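Long-range contacts in hemin ABC transporter, periplasmic hemin-binding protein HutB (Vibrio cholerae, PDB 5KHL), which probably binds hemin in the periplasm and hands it to an ABC transporter for import across the inner membrane: residues A[149-153]-A[179-185]; A[164-170]-A[189-195]; A[171-175]-A[249-254]; A[197-201]-A[228-234]; A[207-213]-A[241-247]. All blocks are in the same frame, centred on the assembly; numbering follows the deposited sequence. Where two conformers were deposited one is given.

Contact 1: A[149-153]-A[179-185]; sequences PKKVL and IGAHNPA
The imidazole of His182 turns one face to the pyrrolidine of Pro149. Carbon CB of Pro149 stands 3.9 Å from the ring centroid of His182 and 28° off its normal, a CH-pi contact, while Lys150 O reaches the same ring obliquely. With CG of His182 beside its own backbone N, chi1 of -60° sets the ring against Pro149, whose compact, rigid ring offers aliphatic C-H groups to a flat aromatic neighbour. Carbon CB of Pro149 also lies 3.2 Å from Gly180 O. The backbone of His182 is held at both ends: His182 N donates to Lys150 O at 2.8 Å, and its carbonyl O accepts from Val152 N at 2.9 Å, so Lys151 sits between the two bonds in a single beta bridge.

This bridge ties the chain leading into strand 152-156, the middle strand of a five-stranded mixed sheet, to the loop leaving helix 171-178. The helix ends in a Schellman motif, where Gly180 takes a positive phi that glycine accommodates easily, and Tyr270 OH hydrogen-bonds to both Gly180 O and Lys150 N.

Beside the bridge the packing is apolar. Branch CG2 of Val152 meets CB of Ala181 at 3.7 Å, close to helix 256-269. Farther along, methyl CD2 of Leu153 lies 3.6 Å from CD of Pro184 and 3.7 Å from CB of Ala185, and its side chain runs roughly at right angles to that of Asn183. The amide of Asn183 is buried but well supplied: ND2 hydrogen-bonds to Asp173 OD2 and Ala166 O, and OD1 takes a weak bond from Ala185 N.

Contact 2: A[164-170]-A[189-195]; sequences NVAGSDT and ITSYKPL
Carbonyl O of Ile189 accepts from Ser168 N at 2.7 Å, the donor tilted 32° from the carbonyl plane, and also lies 3.3 Å from CA of Gly167 in a CA-H...O contact. Glycine suits that place because, lacking a side chain, it lets its backbone come right up to Ile189. Where residues 167-168 run beside 189-191, two further backbone bonds, from Gly167 N to Ser191 O and from Ser191 N to Ser168 O, accompany a single bridge of Ser168 with Thr190; Ser191 has a positive phi there. The hydroxyls Ser168 OG and Thr190 OG1 add only a weak bond.

Next to this, strands 164-166 and 192-194 run antiparallel at one edge of the mixed sheet, with 192-194 as its outermost strand. Val165 and Lys193 form the hydrogen-bonded pair, flanked by the non-hydrogen-bonded pairs Asn164-Pro194 and Ala166-Tyr192. Helix 171-178 lies in the connection between the strands.

On one face of the sheet, Val165 CB meets Leu195 CB at 3.7 Å, two branched aliphatics filling the layer near helix 197-203. On the other, CE2 of Tyr192 rests 3.7 Å from the small CB of Ala166. Methyl CG2 of Thr170 sits over a face of that tyrosine ring, 3.9 Å from its centroid. With chi1 65°, CG2 of Thr170 is anti to the carbonyl carbon and meets the ring, while OG1 serves backbone: it donates to Gly167 O at 3.0 Å and caps the helix by accepting from Asp173 N.

Contact 3: A[171-175]-A[249-254]; sequences VPDTI and ALVGGL
Val171, in the first turn of helix 171-178, sets its isopropyl group into the curve of residues 249-254, part of the connection from strand 242-244 of the mixed sheet to the C-terminal helix 256-269. In this alpha/beta lobe of the binding protein, apolar side chains meet both side chains and main chain of the loop. Methyl CG1 of Val171, anti to the backbone N (chi1 -175°), comes within 3.3 Å of Ala249 O, while CG2 faces the backbone of Gly253. A short beta-branched residue suits the spot, since both methyls meet main chain at once.

Leu250 and Leu254 receive the helix from two directions. The isobutyl end of Leu250 lies across the side chains of Pro172 and Ile175 at about right angles, with CD2 of Leu250 3.9 Å from CD1 of Ile175 and CD1 of Leu250 4.1 Å from CG of Pro172. Proline fits the first helical turn, where a backbone N-H is not needed for the helix's own bonding. Leu254 brings CD1 between Ile175 and Thr174, 3.9 Å from CG1 of the isoleucine. Thr174 turns its methyl to the leucine, and its hydroxyl is satisfied by Ser105 O, from the loop after strand 97-100 of the other sheet.

The loop passes through two glycines, modelled with a cis peptide before Gly253. Glycine suits that position because a side chain there would run into Val171, whose CG2 lies 3.5 Å from CA of Gly253.

Contact 4: A[197-201]-A[228-234]; sequences MESMI and VPMLAAT
Residues 197-201, the start of helix 197-203, meet the irregular run 228-234, which contains a short 3-10 segment, with CA of Met197 6.8 Å from CA of Met230 and CA of Ile201 6.3 Å from CA of Thr234. This helix, between strands 192-194 and 207-210, packs here on the loop between helices 221-227 and 235-238 at the periphery of the lobe, the contact's centre about 26 Å from that of the chain.

Met200 carries the buried centre. Its CG is anti to the backbone N (chi1 -166°), and with the extended chi2 this carries SD to 3.6 Å from CD2 of Leu231 and 3.9 Å from CG1 of Val228; the bend at chi3 then turns CE, also to Val228 CG1. A long unbranched thioether suits this span, reaching two branched neighbours without needing a polar partner.

Nearer the surface, CD1 of Ile201 touches CE of Met230 at 3.5 Å, Met230 being folded at both chi2 and chi3. Met197 also leans on Val228 and Met230, but it was modelled in two conformers, and its exact contacts are doubtful.

Thr234 closes the far end. Its methyl CG2 lies 3.8 Å from Met200 O, while OG1 donates in the carbonyl plane to a lone pair of Leu231 O, 2.6 Å away. That oxygen also accepts from Thr234 N, and OG1 caps helix 235-238 by accepting from Gly237 N. Gln204 NE2 bonds to both Ile201 O and Ala233 O. The join between segments itself rests on sulfur and aliphatic surfaces, which probably tolerate small rotations.

Contact 5: A[207-213]-A[241-247]; sequences MVLVSGR and NIVAIDG
Val208 and Val243 meet in the tight part of this contact, where Val243 N donates to Val208 O at 2.9 Å and 174°, almost straight. Val208 N in turn donates to Asn241 O, and Val210 N to Val243 O, both at 3.2 Å, the second also bent (143°). Strands 207-210 and 242-244 therefore run parallel, the last two strands of the mixed sheet, and helices 221-227 and 235-238 lie on the connection: a beta-alpha-beta crossover. On the face turned to helix 256-269, Leu209 and Val243 lie side by side, with CD2 of Leu209 3.8 Å from CB of Val243. Met207, extended and then bent at its last torsion, places CE 3.6 Å from CG2 of Val243. On the other face Val210 and Ile242 pack on helix 221-227, and Val208 on Leu231; beta-branched residues suit both an extended backbone and such a layered core.

Past the strands the segments are less well defined; the backbone at Ser211-Gly212 is doubtful in detail. Arg213 and Asp246 lie alongside one another at the surface, NE of Arg213 3.5 Å from OD1 of Asp246. The guanidinium and carboxylate planes are 62° apart, and OD1 stands well out of the guanidinium plane, so no N-H points at it; the arginine's CD is nearer, 3.3 Å from OD1. Asp246 OD2 accepts from His248 N instead.

Directed backbone bonds and close apolar packing thus fix the strands, whereas the salt bridge, acting through charge alone, probably constrains the orientation of Arg213 little.

All five contacts lie in the C-terminal half of the chain, and contacts 1, 2 and 5 reach one mixed sheet in the order 192-194, 164-166, 152-156, 207-210, 242-244. Contacts 1 and 2, with centres about 14 Å apart, cross along the chain and meet through Asn183, which bonds to Ala166 and also to Asp173 of contact 3. Contact 5 joins contact 1 through strand bonds between Leu153 and both Met207 and Leu209. Contact 4 crosses contact 5 and packs Leu231 on Val208. Contact 3 encloses contacts 4 and 5 in sequence and brings helix 171-178 and the loop before helix 256-269 together near the chain's centre, where Thr174 also bonds to Ser105, beyond the first sheet.

Contact 1: A[149-153]-A[179-185]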
# COMPACT_ATOMS: atom_id res chain seq x y z
N PRO A 149 -13.71 -0.92 20.30
CA PRO A 149 -12.83 -0.30 19.30
C PRO A 149 -13.12 1.19 19.08
O PRO A 149 -14.28 1.62 19.16
CB PRO A 149 -13.12 -1.11 18.03
CG PRO A 149 -13.62 -2.42 18.52
CD PRO A 149 -14.39 -2.11 19.76
N LYS A 150 -12.08 1.97 18.80
CA LYS A 150 -12.26 3.38 18.47
C LYS A 150 -12.64 3.55 17.00
O LYS A 150 -12.78 2.57 16.28
CB LYS A 150 -11.01 4.18 18.77
CG LYS A 150 -10.79 4.45 20.25
CD LYS A 150 -9.39 5.00 20.48
CE LYS A 150 -9.19 5.45 21.91
NZ LYS A 150 -7.77 5.87 22.14
N LYS A 151 -12.81 4.79 16.57
CA LYS A 151 -13.21 5.07 15.19
C LYS A 151 -12.10 5.83 14.49
O LYS A 151 -11.57 6.79 15.03
CB LYS A 151 -14.53 5.85 15.14
CG LYS A 151 -15.73 5.03 15.58
CD LYS A 151 -16.97 5.89 15.75
CE LYS A 151 -16.97 6.62 17.09
NZ LYS A 151 -18.33 7.15 17.42
N VAL A 152 -11.73 5.36 13.30
CA VAL A 152 -10.60 5.87 12.53
C VAL A 152 -10.99 6.03 11.07
O VAL A 152 -11.52 5.10 10.46
CB VAL A 152 -9.36 4.93 12.62
CG1 VAL A 152 -8.26 5.35 11.61
CG2 VAL A 152 -8.80 4.92 14.04
N LEU A 153 -10.73 7.20 10.51
CA LEU A 153 -10.93 7.41 9.08
C LEU A 153 -9.61 7.68 8.40
O LEU A 153 -8.72 8.32 8.98
CB LEU A 153 -11.88 8.57 8.79
CG LEU A 153 -13.38 8.46 9.07
CD1 LEU A 153 -13.98 9.85 8.94
CD2 LEU A 153 -14.06 7.47 8.14
N ILE A 179 -5.69 -2.68 12.99
CA ILE A 179 -5.28 -2.01 14.22
C ILE A 179 -6.39 -2.13 15.27
O ILE A 179 -6.21 -1.71 16.41
CB ILE A 179 -4.93 -0.53 14.01
CG1 ILE A 179 -6.20 0.31 13.88
CG2 ILE A 179 -3.93 -0.35 12.85
CD1 ILE A 179 -6.00 1.63 13.16
N GLY A 180 -7.52 -2.71 14.89
CA GLY A 180 -8.60 -2.95 15.82
C GLY A 180 -9.51 -1.75 15.98
O GLY A 180 -10.08 -1.53 17.05
N ALA A 181 -9.63 -0.95 14.92
CA ALA A 181 -10.57 0.16 14.95
C ALA A 181 -11.77 -0.13 14.05
O ALA A 181 -11.76 -1.08 13.25
CB ALA A 181 -9.88 1.46 14.54
N HIS A 182 -12.82 0.67 14.21
CA HIS A 182 -13.90 0.77 13.23
C HIS A 182 -13.57 1.80 12.15
O HIS A 182 -13.13 2.91 12.45
CB HIS A 182 -15.23 1.19 13.87
CG HIS A 182 -15.72 0.25 14.93
ND1 HIS A 182 -16.11 -1.04 14.65
CD2 HIS A 182 -15.93 0.43 16.26
CE1 HIS A 182 -16.53 -1.62 15.77
NE2 HIS A 182 -16.43 -0.75 16.75
N ASN A 183 -13.78 1.43 10.89
CA ASN A 183 -13.80 2.40 9.82
C ASN A 183 -15.23 2.81 9.54
O ASN A 183 -15.92 2.12 8.81
CB ASN A 183 -13.17 1.85 8.54
CG ASN A 183 -13.21 2.85 7.41
OD1 ASN A 183 -13.38 4.05 7.64
ND2 ASN A 183 -13.05 2.37 6.17
N PRO A 184 -15.67 3.95 10.10
CA PRO A 184 -17.08 4.36 10.00
C PRO A 184 -17.56 4.47 8.55
O PRO A 184 -18.74 4.31 8.25
CB PRO A 184 -17.12 5.73 10.69
CG PRO A 184 -15.81 5.88 11.41
CD PRO A 184 -14.82 5.00 10.70
N ALA A 185 -16.62 4.72 7.65
CA ALA A 185 -16.94 4.82 6.23
C ALA A 185 -17.16 3.47 5.54
O ALA A 185 -17.76 3.44 4.48
CB ALA A 185 -15.83 5.59 5.51

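Contact 2: A[164-170]-A[189-195]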
# COMPACT_ATOMS: atom_id res chain seq x y z
N ASN A 164 -11.35 13.17 -0.15
CA ASN A 164 -11.89 11.82 -0.28
C ASN A 164 -11.70 10.96 0.96
O ASN A 164 -10.93 11.29 1.86
CB ASN A 164 -11.26 11.11 -1.48
CG ASN A 164 -12.03 11.34 -2.74
OD1 ASN A 164 -12.58 12.42 -2.96
ND2 ASN A 164 -12.09 10.33 -3.59
N VAL A 165 -12.42 9.85 1.00
CA VAL A 165 -12.31 8.91 2.10
C VAL A 165 -12.17 7.47 1.59
O VAL A 165 -12.66 7.12 0.52
CB VAL A 165 -13.52 9.03 3.03
CG1 VAL A 165 -14.77 8.48 2.36
CG2 VAL A 165 -13.23 8.31 4.37
N ALA A 166 -11.47 6.64 2.36
CA ALA A 166 -11.37 5.23 2.05
C ALA A 166 -12.50 4.46 2.70
O ALA A 166 -12.55 4.33 3.92
CB ALA A 166 -10.04 4.67 2.51
N GLY A 167 -13.41 3.96 1.87
CA GLY A 167 -14.46 3.08 2.33
C GLY A 167 -14.01 1.63 2.25
O GLY A 167 -12.83 1.33 2.41
N SER A 168 -14.96 0.74 2.01
CA SER A 168 -14.67 -0.68 1.90
C SER A 168 -13.68 -0.98 0.77
O SER A 168 -13.49 -0.15 -0.14
CB SER A 168 -15.96 -1.47 1.66
OG SER A 168 -16.41 -1.30 0.32
N ASP A 169 -13.06 -2.15 0.82
CA ASP A 169 -12.15 -2.64 -0.21
C ASP A 169 -10.93 -1.76 -0.52
O ASP A 169 -10.42 -1.76 -1.64
CB ASP A 169 -12.92 -2.86 -1.51
CG ASP A 169 -13.45 -4.26 -1.63
OD1 ASP A 169 -14.66 -4.46 -1.38
OD2 ASP A 169 -12.65 -5.16 -1.96
N THR A 170 -10.44 -1.04 0.48
CA THR A 170 -9.21 -0.27 0.32
C THR A 170 -8.14 -0.74 1.31
O THR A 170 -8.46 -1.20 2.41
CB THR A 170 -9.47 1.24 0.51
OG1 THR A 170 -9.87 1.50 1.87
CG2 THR A 170 -10.55 1.74 -0.46
N ILE A 189 -19.51 3.30 2.20
CA ILE A 189 -18.67 3.74 1.10
C ILE A 189 -17.84 2.60 0.54
O ILE A 189 -17.33 1.76 1.28
CB ILE A 189 -17.72 4.88 1.53
CG1 ILE A 189 -18.51 5.95 2.27
CG2 ILE A 189 -17.02 5.49 0.34
CD1 ILE A 189 -19.61 6.52 1.44
N THR A 190 -17.71 2.58 -0.77
CA THR A 190 -16.90 1.55 -1.39
C THR A 190 -15.81 2.23 -2.18
O THR A 190 -16.06 3.19 -2.91
CB THR A 190 -17.76 0.63 -2.26
OG1 THR A 190 -18.80 0.06 -1.45
CG2 THR A 190 -16.90 -0.48 -2.85
N SER A 191 -14.59 1.75 -1.99
CA SER A 191 -13.41 2.36 -2.59
C SER A 191 -13.25 3.80 -2.08
O SER A 191 -13.73 4.15 -1.00
CB SER A 191 -13.49 2.32 -4.13
OG SER A 191 -12.28 2.73 -4.74
N TYR A 192 -12.56 4.63 -2.86
CA TYR A 192 -12.32 6.02 -2.49
C TYR A 192 -13.37 6.98 -3.06
O TYR A 192 -13.52 7.11 -4.27
CB TYR A 192 -10.94 6.45 -2.96
CG TYR A 192 -9.81 5.69 -2.33
CD1 TYR A 192 -9.31 4.54 -2.92
CD2 TYR A 192 -9.23 6.12 -1.14
CE1 TYR A 192 -8.26 3.84 -2.35
CE2 TYR A 192 -8.18 5.44 -0.56
CZ TYR A 192 -7.71 4.30 -1.18
OH TYR A 192 -6.67 3.60 -0.63
N LYS A 193 -14.09 7.66 -2.19
CA LYS A 193 -15.13 8.58 -2.63
C LYS A 193 -15.03 9.89 -1.86
O LYS A 193 -14.46 9.92 -0.77
CB LYS A 193 -16.52 7.94 -2.43
CG LYS A 193 -16.68 6.57 -3.09
CD LYS A 193 -16.84 6.66 -4.59
CE LYS A 193 -16.65 5.30 -5.24
NZ LYS A 193 -17.49 4.25 -4.62
N PRO A 194 -15.53 10.98 -2.44
CA PRO A 194 -15.68 12.23 -1.69
C PRO A 194 -16.48 12.01 -0.41
O PRO A 194 -17.50 11.31 -0.43
CB PRO A 194 -16.44 13.12 -2.67
CG PRO A 194 -15.95 12.68 -3.97
CD PRO A 194 -15.78 11.18 -3.87
N LEU A 195 -15.99 12.57 0.69
CA LEU A 195 -16.66 12.42 1.97
C LEU A 195 -17.38 13.71 2.32
O LEU A 195 -16.75 14.72 2.60
CB LEU A 195 -15.66 12.07 3.08
CG LEU A 195 -16.24 11.91 4.49
CD1 LEU A 195 -17.29 10.82 4.54
CD2 LEU A 195 -15.15 11.64 5.51

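Contact 3: A[171-175]-A[249-254]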
# COMPACT_ATOMS: atom_id res chain seq x y z
N VAL A 171 -6.88 -0.64 0.92
CA VAL A 171 -5.81 -0.94 1.86
C VAL A 171 -5.93 -0.11 3.16
O VAL A 171 -5.72 -0.64 4.24
CB VAL A 171 -4.40 -0.74 1.20
CG1 VAL A 171 -3.28 -1.16 2.14
CG2 VAL A 171 -4.32 -1.52 -0.08
N PRO A 172 -6.29 1.19 3.06
CA PRO A 172 -6.51 1.90 4.33
C PRO A 172 -7.66 1.33 5.15
O PRO A 172 -7.58 1.35 6.37
CB PRO A 172 -6.80 3.33 3.88
CG PRO A 172 -6.09 3.45 2.62
CD PRO A 172 -6.27 2.14 1.94
N ASP A 173 -8.70 0.80 4.52
CA ASP A 173 -9.75 0.13 5.29
C ASP A 173 -9.25 -1.11 6.02
O ASP A 173 -9.59 -1.33 7.18
CB ASP A 173 -10.93 -0.26 4.41
CG ASP A 173 -11.97 -1.04 5.18
OD1 ASP A 173 -12.16 -2.24 4.90
OD2 ASP A 173 -12.56 -0.44 6.09
N THR A 174 -8.47 -1.94 5.34
CA THR A 174 -7.97 -3.17 5.93
C THR A 174 -7.06 -2.86 7.13
O THR A 174 -7.13 -3.52 8.19
CB THR A 174 -7.20 -4.00 4.89
OG1 THR A 174 -8.07 -4.34 3.82
CG2 THR A 174 -6.62 -5.26 5.48
N ILE A 175 -6.25 -1.82 6.98
CA ILE A 175 -5.29 -1.43 8.02
C ILE A 175 -6.01 -0.96 9.28
O ILE A 175 -5.60 -1.29 10.39
CB ILE A 175 -4.32 -0.35 7.49
CG1 ILE A 175 -3.31 -1.01 6.54
CG2 ILE A 175 -3.61 0.42 8.63
CD1 ILE A 175 -2.49 -0.00 5.73
N ALA A 249 2.68 2.02 2.01
CA ALA A 249 1.97 0.93 2.68
C ALA A 249 0.55 0.82 2.16
O ALA A 249 -0.22 -0.02 2.61
CB ALA A 249 1.95 1.14 4.19
N LEU A 250 0.21 1.68 1.21
CA LEU A 250 -1.14 1.75 0.69
C LEU A 250 -1.19 1.30 -0.77
O LEU A 250 -2.27 1.13 -1.35
CB LEU A 250 -1.69 3.17 0.80
CG LEU A 250 -1.58 3.91 2.14
CD1 LEU A 250 -2.41 5.19 2.09
CD2 LEU A 250 -1.98 3.04 3.32
N VAL A 251 -0.01 1.10 -1.35
CA VAL A 251 0.11 0.82 -2.77
C VAL A 251 0.43 -0.65 -3.05
O VAL A 251 1.35 -1.22 -2.46
CB VAL A 251 1.19 1.75 -3.42
CG1 VAL A 251 2.03 1.03 -4.47
CG2 VAL A 251 0.52 2.99 -4.01
N GLY A 252 -0.37 -1.29 -3.91
CA GLY A 252 -0.02 -2.61 -4.38
C GLY A 252 -0.73 -3.93 -4.05
O GLY A 252 -0.49 -4.87 -4.81
N GLY A 253 -1.53 -4.10 -2.99
CA GLY A 253 -1.86 -3.16 -1.94
C GLY A 253 -1.45 -3.51 -0.51
O GLY A 253 -0.57 -2.83 0.03
N LEU A 254 -2.07 -4.50 0.15
CA LEU A 254 -1.69 -4.77 1.56
C LEU A 254 -0.40 -5.56 1.66
O LEU A 254 -0.30 -6.68 1.18
CB LEU A 254 -2.78 -5.52 2.34
CG LEU A 254 -2.50 -5.65 3.87
CD1 LEU A 254 -2.93 -4.41 4.67
CD2 LEU A 254 -3.12 -6.92 4.49

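Contact 4: A[197-201]-A[228-234]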
# COMPACT_ATOMS: atom_id res chain seq x y z
N MET A 197 -19.11 16.60 4.17
CA MET A 197 -18.78 17.17 5.47
C MET A 197 -19.73 16.66 6.56
O MET A 197 -19.30 16.46 7.70
CB MET A 197 -18.83 18.71 5.40
CG MET A 197 -17.48 19.39 5.13
SD MET A 197 -16.13 18.29 4.66
CE MET A 197 -15.38 17.95 6.25
N GLU A 198 -20.99 16.41 6.20
CA GLU A 198 -22.00 15.89 7.13
C GLU A 198 -21.70 14.47 7.62
O GLU A 198 -21.82 14.20 8.83
CB GLU A 198 -23.39 15.90 6.50
CG GLU A 198 -23.84 17.28 6.04
CD GLU A 198 -24.35 17.27 4.61
OE1 GLU A 198 -25.55 17.51 4.39
OE2 GLU A 198 -23.53 17.02 3.69
N SER A 199 -21.32 13.58 6.70
CA SER A 199 -20.96 12.21 7.03
C SER A 199 -19.79 12.20 8.02
O SER A 199 -19.80 11.44 8.98
CB SER A 199 -20.59 11.42 5.77
OG SER A 199 -21.66 11.38 4.84
N MET A 200 -18.81 13.07 7.77
CA MET A 200 -17.64 13.17 8.63
C MET A 200 -18.03 13.58 10.03
O MET A 200 -17.61 12.95 11.01
CB MET A 200 -16.61 14.14 8.07
CG MET A 200 -15.26 13.98 8.75
SD MET A 200 -14.08 15.21 8.22
CE MET A 200 -13.88 14.77 6.50
N ILE A 201 -18.82 14.64 10.13
CA ILE A 201 -19.38 15.03 11.41
C ILE A 201 -20.12 13.86 12.07
O ILE A 201 -19.96 13.60 13.27
CB ILE A 201 -20.36 16.20 11.26
CG1 ILE A 201 -19.67 17.43 10.69
CG2 ILE A 201 -20.97 16.54 12.59
CD1 ILE A 201 -20.65 18.57 10.40
N VAL A 228 -9.37 20.96 6.61
CA VAL A 228 -10.67 20.31 6.78
C VAL A 228 -11.32 20.78 8.08
O VAL A 228 -11.38 20.04 9.07
CB VAL A 228 -10.50 18.79 6.80
CG1 VAL A 228 -11.86 18.09 6.87
CG2 VAL A 228 -9.73 18.36 5.57
N PRO A 229 -11.86 22.01 8.05
CA PRO A 229 -12.24 22.76 9.26
C PRO A 229 -13.38 22.11 10.04
O PRO A 229 -13.67 22.54 11.17
CB PRO A 229 -12.67 24.12 8.71
CG PRO A 229 -12.68 24.00 7.20
CD PRO A 229 -12.48 22.57 6.84
N MET A 230 -14.03 21.10 9.46
CA MET A 230 -15.15 20.45 10.13
C MET A 230 -14.68 19.33 11.06
O MET A 230 -15.46 18.81 11.85
CB MET A 230 -16.15 19.92 9.10
CG MET A 230 -16.76 21.00 8.21
SD MET A 230 -17.53 22.39 9.07
CE MET A 230 -18.76 21.55 10.06
N LEU A 231 -13.39 18.99 10.96
CA LEU A 231 -12.78 18.07 11.91
C LEU A 231 -12.86 18.63 13.33
O LEU A 231 -12.85 17.87 14.30
CB LEU A 231 -11.33 17.78 11.54
CG LEU A 231 -11.17 16.79 10.39
CD1 LEU A 231 -9.72 16.76 9.91
CD2 LEU A 231 -11.64 15.40 10.81
N ALA A 232 -12.95 19.95 13.43
CA ALA A 232 -13.12 20.64 14.70
C ALA A 232 -14.32 20.12 15.50
O ALA A 232 -14.37 20.29 16.72
CB ALA A 232 -13.26 22.15 14.47
N ALA A 233 -15.28 19.49 14.82
CA ALA A 233 -16.45 18.92 15.47
C ALA A 233 -16.37 17.39 15.60
O ALA A 233 -17.39 16.72 15.76
CB ALA A 233 -17.72 19.32 14.72
N THR A 234 -15.15 16.85 15.50
CA THR A 234 -14.89 15.44 15.76
C THR A 234 -13.84 15.35 16.86
O THR A 234 -13.08 16.29 17.04
CB THR A 234 -14.39 14.70 14.52
OG1 THR A 234 -13.13 15.25 14.13
CG2 THR A 234 -15.36 14.86 13.38

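Contact 5: A[207-213]-A[241-247]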
# COMPACT_ATOMS: atom_id res chain seq x y z
N MET A 207 -9.59 9.28 15.34
CA MET A 207 -8.31 9.51 14.71
C MET A 207 -8.48 9.62 13.21
O MET A 207 -9.19 8.83 12.58
CB MET A 207 -7.33 8.38 15.05
CG MET A 207 -5.97 8.53 14.37
SD MET A 207 -4.90 7.09 14.60
CE MET A 207 -4.16 7.49 16.18
N VAL A 208 -7.80 10.58 12.62
CA VAL A 208 -7.79 10.65 11.18
C VAL A 208 -6.38 10.32 10.66
O VAL A 208 -5.39 10.82 11.18
CB VAL A 208 -8.27 12.02 10.70
CG1 VAL A 208 -8.03 12.21 9.21
CG2 VAL A 208 -9.75 12.19 11.05
N LEU A 209 -6.31 9.43 9.67
CA LEU A 209 -5.06 9.14 8.98
C LEU A 209 -5.01 9.89 7.65
O LEU A 209 -6.04 10.03 6.99
CB LEU A 209 -4.91 7.63 8.75
CG LEU A 209 -5.02 6.71 9.97
CD1 LEU A 209 -4.87 5.24 9.56
CD2 LEU A 209 -4.00 7.11 11.04
N VAL A 210 -3.84 10.38 7.24
CA VAL A 210 -3.80 11.22 6.04
C VAL A 210 -2.93 10.73 4.90
O VAL A 210 -1.82 10.26 5.11
CB VAL A 210 -3.37 12.65 6.38
CG1 VAL A 210 -2.60 13.27 5.23
CG2 VAL A 210 -4.60 13.49 6.69
N SER A 211 -3.51 10.87 3.70
CA SER A 211 -2.99 10.46 2.38
C SER A 211 -1.48 10.42 2.20
O SER A 211 -0.93 11.01 1.26
CB SER A 211 -3.59 11.38 1.30
OG SER A 211 -4.21 12.52 1.88
N GLY A 212 -0.81 9.68 3.06
CA GLY A 212 0.63 9.66 3.07
C GLY A 212 1.14 10.57 4.16
O GLY A 212 0.48 11.53 4.52
N ARG A 213 2.31 10.25 4.68
CA ARG A 213 3.08 11.19 5.49
C ARG A 213 3.43 12.37 4.57
O ARG A 213 3.71 13.49 5.02
CB ARG A 213 4.33 10.53 6.07
CG ARG A 213 4.84 9.35 5.25
CD ARG A 213 6.29 8.98 5.60
NE ARG A 213 7.37 9.38 4.67
CZ ARG A 213 7.31 10.17 3.59
NH1 ARG A 213 8.42 10.40 2.90
NH2 ARG A 213 6.19 10.75 3.18
N ASN A 241 -5.73 14.79 16.71
CA ASN A 241 -5.23 13.43 16.62
C ASN A 241 -5.18 13.00 15.15
O ASN A 241 -5.83 12.05 14.73
CB ASN A 241 -6.10 12.51 17.48
CG ASN A 241 -5.48 11.14 17.68
OD1 ASN A 241 -6.18 10.16 17.87
ND2 ASN A 241 -4.16 11.07 17.63
N ILE A 242 -4.39 13.75 14.38
CA ILE A 242 -4.22 13.57 12.94
C ILE A 242 -2.85 12.96 12.63
O ILE A 242 -1.83 13.60 12.83
CB ILE A 242 -4.40 14.91 12.19
CG1 ILE A 242 -5.87 15.34 12.29
CG2 ILE A 242 -3.99 14.79 10.73
CD1 ILE A 242 -6.04 16.83 12.26
N VAL A 243 -2.85 11.72 12.15
CA VAL A 243 -1.66 10.88 12.13
C VAL A 243 -1.22 10.47 10.72
O VAL A 243 -2.04 10.09 9.88
CB VAL A 243 -1.90 9.61 12.99
CG1 VAL A 243 -0.70 8.71 12.97
CG2 VAL A 243 -2.25 10.01 14.42
N ALA A 244 0.08 10.53 10.47
CA ALA A 244 0.61 10.26 9.15
C ALA A 244 0.86 8.78 8.95
O ALA A 244 1.43 8.11 9.81
CB ALA A 244 1.90 11.05 8.92
N ILE A 245 0.44 8.27 7.80
CA ILE A 245 0.70 6.88 7.45
C ILE A 245 1.47 6.86 6.12
O ILE A 245 1.13 7.56 5.18
CB ILE A 245 -0.62 6.05 7.38
CG1 ILE A 245 -0.33 4.57 7.12
CG2 ILE A 245 -1.60 6.59 6.33
CD1 ILE A 245 -1.57 3.68 7.23
N ASP A 246 2.54 6.07 6.06
CA ASP A 246 3.40 6.02 4.88
C ASP A 246 2.64 5.56 3.65
O ASP A 246 2.05 4.48 3.66
CB ASP A 246 4.59 5.11 5.14
CG ASP A 246 5.73 5.33 4.15
OD1 ASP A 246 6.76 5.93 4.55
OD2 ASP A 246 5.60 4.92 2.97
N GLY A 247 2.67 6.36 2.59
CA GLY A 247 1.91 6.09 1.39
C GLY A 247 2.28 4.81 0.65
O GLY A 247 1.47 4.27 -0.12